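Gdp-l-fucose synthetase (Naegleria fowleri, PDB 6AQZ) probably makes GDP-L-fucose by epimerising GDP-4-keto-6-deoxy-D-mannose and reducing it with NADPH, and binds NADP in a Rossmann-type domain. Local coordinates at residues Thr186-Asp198 with Gln236-Thr250. Numbering follows the deposited sequence.
Sequences TSVIPTNLFGPHD and QFLYSHDAARMLLWT. With NAP (NADP nicotinamide-adenine-dinucleotide phosphate), chain G.
The ring of Phe194 carries Tyr239 CA over one face, a CH-pi contact 4.0 Å from the ring centroid, while Phe237 C lies in its plane at the edge. Phe194 CG sits between its own backbone N and carbonyl carbon (chi1 67°), which lays the ring across the neighbouring strand. The Tyr239 ring is nearly parallel to it but slid aside, planes at 29°; Phe194 O and Gly195 CA come to the Tyr239 edge, and His241 N lies over one face. The His241 ring in turn has Tyr239 CZ over a face, and Pro196 CG approaches its NE2. Ile325 of helix 321-335 touches Phe194, and Glu327 OE1 is hydrogen-bonded to Tyr239 OH.

Strands 184-194 and 234-239 pair in parallel, with Phe194 and Tyr239 on one face, Leu193 and Leu238 on the other. Leu238 N gives an almost straight bond to Asn192 O (2.7 Å, 178°), and Phe194 N returns a longer, more bent one to Leu238 O (3.2 Å). Where the second strand turns into helix 240-253, Phe194 O receives Ser240 N at 2.8 Å and, weakly, Ser240 OG, tying helix to strand end. At the other end the Asn192 amide swings back beside its own backbone N, and Asn192 ND2 meets Gln236 O at 2.7 Å, nearly in the amide plane.

On the Leu193 face, Leu193 CD2 packs on Leu238 CB and on Ala243 CB of the helix, while Val188 CG1 touches Leu247 and Thr250 further along.

Leu193 N donates to NADP O7N (3.2 Å); the nicotinamide has Thr191 O close to C4N and Pro190 O close to C5N. This is the nicotinamide end of the NADP site in a Rossmann-fold member of the NAD-dependent epimerase/dehydratase family, beside parallel strand 234-239 and the helix following it.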
loop_
_atom_site.group_PDB
_atom_site.type_symbol
_atom_site.label_atom_id
_atom_site.label_comp_id
_atom_site.label_asym_id
_atom_site.label_seq_id
_atom_site.Cartn_x
_atom_site.Cartn_y
_atom_site.Cartn_z
ATOM N N THR A 186 8.024 11.319 10.848
ATOM C CA THR A 186 8.822 10.126 11.091
ATOM C C THR A 186 7.951 9.126 11.858
ATOM O O THR A 186 6.740 9.310 12.000
ATOM C CB THR A 186 10.128 10.479 11.801
ATOM O OG1 THR A 186 10.929 9.301 11.908
ATOM C CG2 THR A 186 9.864 11.059 13.185
ATOM N N SER A 187 8.556 8.031 12.317
ATOM C CA SER A 187 7.767 6.981 12.929
ATOM C C SER A 187 8.648 6.154 13.841
ATOM O O SER A 187 9.869 6.152 13.713
ATOM C CB SER A 187 7.140 6.080 11.876
ATOM O OG SER A 187 8.184 5.377 11.253
ATOM N N VAL A 188 8.000 5.420 14.733
ATOM C CA VAL A 188 8.660 4.489 15.633
ATOM C C VAL A 188 8.085 3.112 15.393
ATOM O O VAL A 188 6.942 2.965 14.945
ATOM C CB VAL A 188 8.486 4.864 17.129
ATOM C CG1 VAL A 188 9.039 6.217 17.406
ATOM C CG2 VAL A 188 7.004 4.754 17.544
ATOM N N ILE A 189 8.872 2.097 15.712
ATOM C CA ILE A 189 8.412 0.722 15.546
ATOM C C ILE A 189 8.527 0.040 16.900
ATOM O O ILE A 189 9.587 -0.517 17.227
ATOM C CB ILE A 189 9.230 -0.040 14.498
ATOM C CG1 ILE A 189 9.481 0.809 13.251
ATOM C CG2 ILE A 189 8.524 -1.324 14.136
ATOM C CD1 ILE A 189 10.179 0.026 12.205
ATOM N N PRO A 190 7.495 0.086 17.730
ATOM C CA PRO A 190 7.575 -0.592 19.021
ATOM C C PRO A 190 7.401 -2.089 18.833
ATOM O O PRO A 190 6.790 -2.562 17.875
ATOM C CB PRO A 190 6.434 0.033 19.834
ATOM C CG PRO A 190 5.465 0.519 18.815
ATOM C CD PRO A 190 6.249 0.857 17.573
ATOM N N THR A 191 8.019 -2.825 19.730
ATOM C CA THR A 191 7.874 -4.267 19.823
ATOM C C THR A 191 6.627 -4.578 20.666
ATOM O O THR A 191 5.707 -3.759 20.751
ATOM C CB THR A 191 9.148 -4.861 20.433
ATOM O OG1 THR A 191 9.228 -6.253 20.126
ATOM C CG2 THR A 191 9.201 -4.627 21.986
ATOM N N ASN A 192 6.537 -5.789 21.213
ATOM C CA ASN A 192 5.441 -6.171 22.105
ATOM C C ASN A 192 5.336 -5.262 23.323
ATOM O O ASN A 192 6.193 -5.291 24.212
ATOM C CB ASN A 192 5.623 -7.617 22.554
ATOM C CG ASN A 192 5.844 -8.550 21.385
ATOM O OD1 ASN A 192 4.916 -8.851 20.647
ATOM N ND2 ASN A 192 7.090 -8.966 21.180
ATOM N N LEU A 193 4.288 -4.469 23.376
ATOM C CA LEU A 193 4.049 -3.583 24.499
ATOM C C LEU A 193 3.189 -4.270 25.560
ATOM O O LEU A 193 2.388 -5.159 25.257
ATOM C CB LEU A 193 3.363 -2.292 24.035
ATOM C CG LEU A 193 4.090 -1.421 23.012
ATOM C CD1 LEU A 193 3.364 -0.080 22.810
ATOM C CD2 LEU A 193 5.556 -1.240 23.352
ATOM N N PHE A 194 3.375 -3.864 26.818
ATOM C CA PHE A 194 2.460 -4.288 27.878
ATOM C C PHE A 194 2.350 -3.190 28.919
ATOM O O PHE A 194 3.215 -2.311 29.037
ATOM C CB PHE A 194 2.910 -5.603 28.542
ATOM C CG PHE A 194 4.195 -5.480 29.316
ATOM C CD1 PHE A 194 5.426 -5.491 28.651
ATOM C CD2 PHE A 194 4.178 -5.301 30.710
ATOM C CE1 PHE A 194 6.610 -5.370 29.363
ATOM C CE2 PHE A 194 5.359 -5.159 31.430
ATOM C CZ PHE A 194 6.575 -5.206 30.756
ATOM N N GLY A 195 1.271 -3.246 29.686
ATOM C CA GLY A 195 1.103 -2.306 30.759
ATOM C C GLY A 195 -0.334 -1.954 31.046
ATOM O O GLY A 195 -1.283 -2.580 30.546
ATOM N N PRO A 196 -0.515 -0.929 31.871
ATOM C CA PRO A 196 -1.869 -0.538 32.264
ATOM C C PRO A 196 -2.661 -0.016 31.078
ATOM O O PRO A 196 -2.106 0.463 30.090
ATOM C CB PRO A 196 -1.643 0.550 33.332
ATOM C CG PRO A 196 -0.247 0.936 33.251
ATOM C CD PRO A 196 0.518 -0.222 32.642
ATOM N N HIS A 197 -3.985 -0.146 31.185
ATOM C CA HIS A 197 -4.950 0.268 30.168
ATOM C C HIS A 197 -4.849 -0.543 28.882
ATOM O O HIS A 197 -5.382 -0.129 27.854
ATOM C CB HIS A 197 -4.819 1.758 29.862
ATOM C CG HIS A 197 -5.078 2.630 31.047
ATOM N ND1 HIS A 197 -6.350 2.943 31.474
ATOM C CD2 HIS A 197 -4.228 3.260 31.894
ATOM C CE1 HIS A 197 -6.272 3.733 32.531
ATOM N NE2 HIS A 197 -4.997 3.942 32.804
ATOM N N ASP A 198 -4.228 -1.719 28.953
ATOM C CA ASP A 198 -4.151 -2.674 27.862
ATOM C C ASP A 198 -5.519 -3.294 27.606
ATOM O O ASP A 198 -6.511 -2.974 28.263
ATOM C CB ASP A 198 -3.132 -3.755 28.198
ATOM C CG ASP A 198 -2.464 -4.340 26.968
ATOM O OD1 ASP A 198 -3.047 -4.245 25.868
ATOM O OD2 ASP A 198 -1.366 -4.919 27.128
ATOM N N GLN A 236 10.647 -10.387 22.837
ATOM C CA GLN A 236 11.041 -9.109 23.409
ATOM C C GLN A 236 9.785 -8.362 23.852
ATOM O O GLN A 236 8.843 -8.222 23.067
ATOM C CB GLN A 236 11.820 -8.294 22.379
ATOM C CG GLN A 236 13.290 -8.658 22.262
ATOM C CD GLN A 236 13.872 -8.366 20.876
ATOM O OE1 GLN A 236 13.203 -8.529 19.851
ATOM N NE2 GLN A 236 15.103 -7.878 20.851
ATOM N N PHE A 237 9.758 -7.910 25.107
ATOM C CA PHE A 237 8.594 -7.239 25.696
ATOM C C PHE A 237 9.003 -5.875 26.220
ATOM O O PHE A 237 9.942 -5.774 27.018
ATOM C CB PHE A 237 7.971 -8.050 26.846
ATOM C CG PHE A 237 7.346 -9.356 26.410
ATOM C CD1 PHE A 237 6.083 -9.380 25.831
ATOM C CD2 PHE A 237 8.033 -10.556 26.562
ATOM C CE1 PHE A 237 5.508 -10.565 25.432
ATOM C CE2 PHE A 237 7.471 -11.746 26.165
ATOM C CZ PHE A 237 6.208 -11.754 25.591
ATOM N N LEU A 238 8.282 -4.832 25.806
ATOM C CA LEU A 238 8.626 -3.461 26.175
ATOM C C LEU A 238 7.517 -2.866 27.023
ATOM O O LEU A 238 6.368 -2.788 26.576
ATOM C CB LEU A 238 8.879 -2.594 24.935
ATOM C CG LEU A 238 9.350 -1.162 25.201
ATOM C CD1 LEU A 238 10.670 -1.180 26.005
ATOM C CD2 LEU A 238 9.515 -0.409 23.881
ATOM N N TYR A 239 7.868 -2.449 28.243
ATOM C CA TYR A 239 6.925 -1.772 29.129
ATOM C C TYR A 239 6.426 -0.484 28.495
ATOM O O TYR A 239 7.218 0.351 28.051
ATOM C CB TYR A 239 7.605 -1.467 30.471
ATOM C CG TYR A 239 6.701 -0.977 31.585
ATOM C CD1 TYR A 239 5.367 -1.365 31.655
ATOM C CD2 TYR A 239 7.202 -0.157 32.597
ATOM C CE1 TYR A 239 4.549 -0.931 32.688
ATOM C CE2 TYR A 239 6.395 0.281 33.647
ATOM C CZ TYR A 239 5.067 -0.109 33.687
ATOM O OH TYR A 239 4.251 0.320 34.707
ATOM N N SER A 240 5.108 -0.293 28.511
ATOM C CA SER A 240 4.543 0.876 27.850
ATOM C C SER A 240 5.077 2.191 28.413
ATOM O O SER A 240 5.256 3.149 27.654
ATOM C CB SER A 240 3.020 0.821 27.934
ATOM O OG SER A 240 2.599 0.916 29.277
ATOM N N HIS A 241 5.344 2.277 29.725
ATOM C CA HIS A 241 5.909 3.527 30.234
ATOM C C HIS A 241 7.315 3.776 29.670
ATOM O O HIS A 241 7.669 4.917 29.342
ATOM C CB HIS A 241 5.935 3.523 31.760
ATOM C CG HIS A 241 4.576 3.537 32.379
ATOM N ND1 HIS A 241 4.380 3.526 33.742
ATOM C CD2 HIS A 241 3.345 3.559 31.820
ATOM C CE1 HIS A 241 3.085 3.545 33.998
ATOM N NE2 HIS A 241 2.434 3.557 32.849
ATOM N N ASP A 242 8.118 2.719 29.531
ATOM C CA ASP A 242 9.407 2.863 28.868
ATOM C C ASP A 242 9.238 3.265 27.400
ATOM O O ASP A 242 9.924 4.177 26.914
ATOM C CB ASP A 242 10.194 1.562 28.972
ATOM C CG ASP A 242 10.673 1.276 30.353
ATOM O OD1 ASP A 242 10.559 2.154 31.243
ATOM O OD2 ASP A 242 11.195 0.158 30.536
ATOM N N ALA A 243 8.312 2.616 26.688
ATOM C CA ALA A 243 8.063 2.984 25.293
ATOM C C ALA A 243 7.652 4.446 25.181
ATOM O O ALA A 243 8.055 5.142 24.237
ATOM C CB ALA A 243 6.981 2.089 24.683
ATOM N N ALA A 244 6.851 4.925 26.148
ATOM C CA ALA A 244 6.421 6.320 26.152
ATOM C C ALA A 244 7.601 7.284 26.316
ATOM O O ALA A 244 7.598 8.377 25.735
ATOM C CB ALA A 244 5.381 6.542 27.264
ATOM N N ARG A 245 8.583 6.933 27.158
ATOM C CA ARG A 245 9.769 7.771 27.311
ATOM C C ARG A 245 10.627 7.750 26.040
ATOM O O ARG A 245 11.138 8.792 25.604
ATOM C CB ARG A 245 10.581 7.320 28.533
ATOM C CG ARG A 245 9.915 7.627 29.876
ATOM C CD ARG A 245 10.868 7.404 31.043
ATOM N NE ARG A 245 11.142 5.987 31.233
ATOM C CZ ARG A 245 12.346 5.425 31.229
ATOM N NH1 ARG A 245 13.444 6.153 31.028
ATOM N NH2 ARG A 245 12.440 4.116 31.423
ATOM N N MET A 246 10.780 6.570 25.429
ATOM C CA MET A 246 11.490 6.464 24.163
ATOM C C MET A 246 10.774 7.245 23.075
ATOM O O MET A 246 11.418 7.912 22.249
ATOM C CB MET A 246 11.611 4.997 23.762
ATOM C CG MET A 246 12.273 4.172 24.822
ATOM S SD MET A 246 12.103 2.404 24.568
ATOM C CE MET A 246 13.429 2.085 23.414
ATOM N N LEU A 247 9.444 7.182 23.063
ATOM C CA LEU A 247 8.695 7.960 22.081
ATOM C C LEU A 247 8.885 9.450 22.326
ATOM O O LEU A 247 9.039 10.229 21.376
ATOM C CB LEU A 247 7.210 7.582 22.113
ATOM C CG LEU A 247 6.162 8.355 21.301
ATOM C CD1 LEU A 247 6.443 8.299 19.769
ATOM C CD2 LEU A 247 4.803 7.771 21.565
ATOM N N LEU A 248 8.852 9.872 23.598
ATOM C CA LEU A 248 9.022 11.292 23.893
ATOM C C LEU A 248 10.434 11.772 23.554
ATOM O O LEU A 248 10.602 12.866 23.004
ATOM C CB LEU A 248 8.663 11.572 25.346
ATOM C CG LEU A 248 7.143 11.454 25.525
ATOM C CD1 LEU A 248 6.744 11.499 27.001
ATOM C CD2 LEU A 248 6.377 12.487 24.704
ATOM N N TRP A 249 11.454 10.972 23.863
ATOM C CA TRP A 249 12.794 11.298 23.390
ATOM C C TRP A 249 12.816 11.475 21.869
ATOM O O TRP A 249 13.430 12.412 21.351
ATOM C CB TRP A 249 13.778 10.209 23.829
ATOM C CG TRP A 249 15.131 10.403 23.280
ATOM C CD1 TRP A 249 16.176 11.051 23.871
ATOM C CD2 TRP A 249 15.607 9.960 22.000
ATOM N NE1 TRP A 249 17.273 11.043 23.043
ATOM C CE2 TRP A 249 16.955 10.375 21.888
ATOM C CE3 TRP A 249 15.024 9.254 20.940
ATOM C CZ2 TRP A 249 17.735 10.101 20.763
ATOM C CZ3 TRP A 249 15.800 8.988 19.804
ATOM C CH2 TRP A 249 17.136 9.417 19.729
ATOM N N THR A 250 12.133 10.591 21.144
ATOM C CA THR A 250 12.084 10.676 19.684
ATOM C C THR A 250 11.491 12.005 19.224
ATOM O O THR A 250 12.054 12.677 18.363
ATOM C CB THR A 250 11.294 9.476 19.133
ATOM O OG1 THR A 250 11.978 8.257 19.457
ATOM C CG2 THR A 250 11.109 9.547 17.615
HETATM P PA NAP G . -5.036 0.243 21.655
HETATM O O1A NAP G . -5.935 -0.762 21.001
HETATM O O2A NAP G . -4.592 0.089 23.086
HETATM O O5B NAP G . -5.653 1.770 21.519
HETATM C C5B NAP G . -5.708 2.069 20.168
HETATM C C4B NAP G . -6.216 3.532 20.064
HETATM O O4B NAP G . -6.721 3.817 18.735
HETATM C C3B NAP G . -7.354 3.837 21.120
HETATM O O3B NAP G . -7.214 5.144 21.608
HETATM C C2B NAP G . -8.604 3.856 20.228
HETATM O O2B NAP G . -9.542 4.720 20.620
HETATM C C1B NAP G . -7.943 4.514 18.943
HETATM N N9A NAP G . -8.788 4.367 17.763
HETATM C C8A NAP G . -9.067 3.206 17.071
HETATM N N7A NAP G . -9.883 3.403 16.010
HETATM C C5A NAP G . -10.150 4.762 16.037
HETATM C C6A NAP G . -10.930 5.562 15.207
HETATM N N6A NAP G . -11.601 5.002 14.120
HETATM N N1A NAP G . -11.029 6.898 15.411
HETATM C C2A NAP G . -10.325 7.360 16.488
HETATM N N3A NAP G . -9.545 6.713 17.381
HETATM C C4A NAP G . -9.469 5.387 17.118
HETATM O O3 NAP G . -3.737 0.155 20.610
HETATM P PN NAP G . -2.332 0.406 21.315
HETATM O O1N NAP G . -2.249 1.682 22.060
HETATM O O2N NAP G . -1.669 -0.867 21.793
HETATM O O5D NAP G . -1.278 0.746 19.959
HETATM C C5D NAP G . -1.436 2.014 19.461
HETATM C C4D NAP G . -0.380 2.114 18.384
HETATM O O4D NAP G . 0.748 1.328 18.804
HETATM C C3D NAP G . -0.954 1.410 17.063
HETATM O O3D NAP G . -0.600 2.159 15.952
HETATM C C2D NAP G . -0.263 0.029 17.079
HETATM O O2D NAP G . 0.051 -0.460 15.833
HETATM C C1D NAP G . 1.076 0.388 17.787
HETATM N N1N NAP G . 1.716 -0.842 18.337
HETATM C C2N NAP G . 1.226 -1.496 19.470
HETATM C C3N NAP G . 1.828 -2.651 19.924
HETATM C C7N NAP G . 1.281 -3.347 21.132
HETATM O O7N NAP G . 1.719 -4.438 21.537
HETATM N N7N NAP G . 0.226 -2.758 21.838
HETATM C C4N NAP G . 2.999 -3.256 19.248
HETATM C C5N NAP G . 3.442 -2.497 18.039
HETATM C C6N NAP G . 2.832 -1.378 17.645
HETATM P P2B NAP G . -10.824 4.081 21.799
HETATM O O1X NAP G . -9.963 3.873 23.007
HETATM O O2X NAP G . -11.769 5.284 21.823
HETATM O O3X NAP G . -11.276 2.861 21.054
#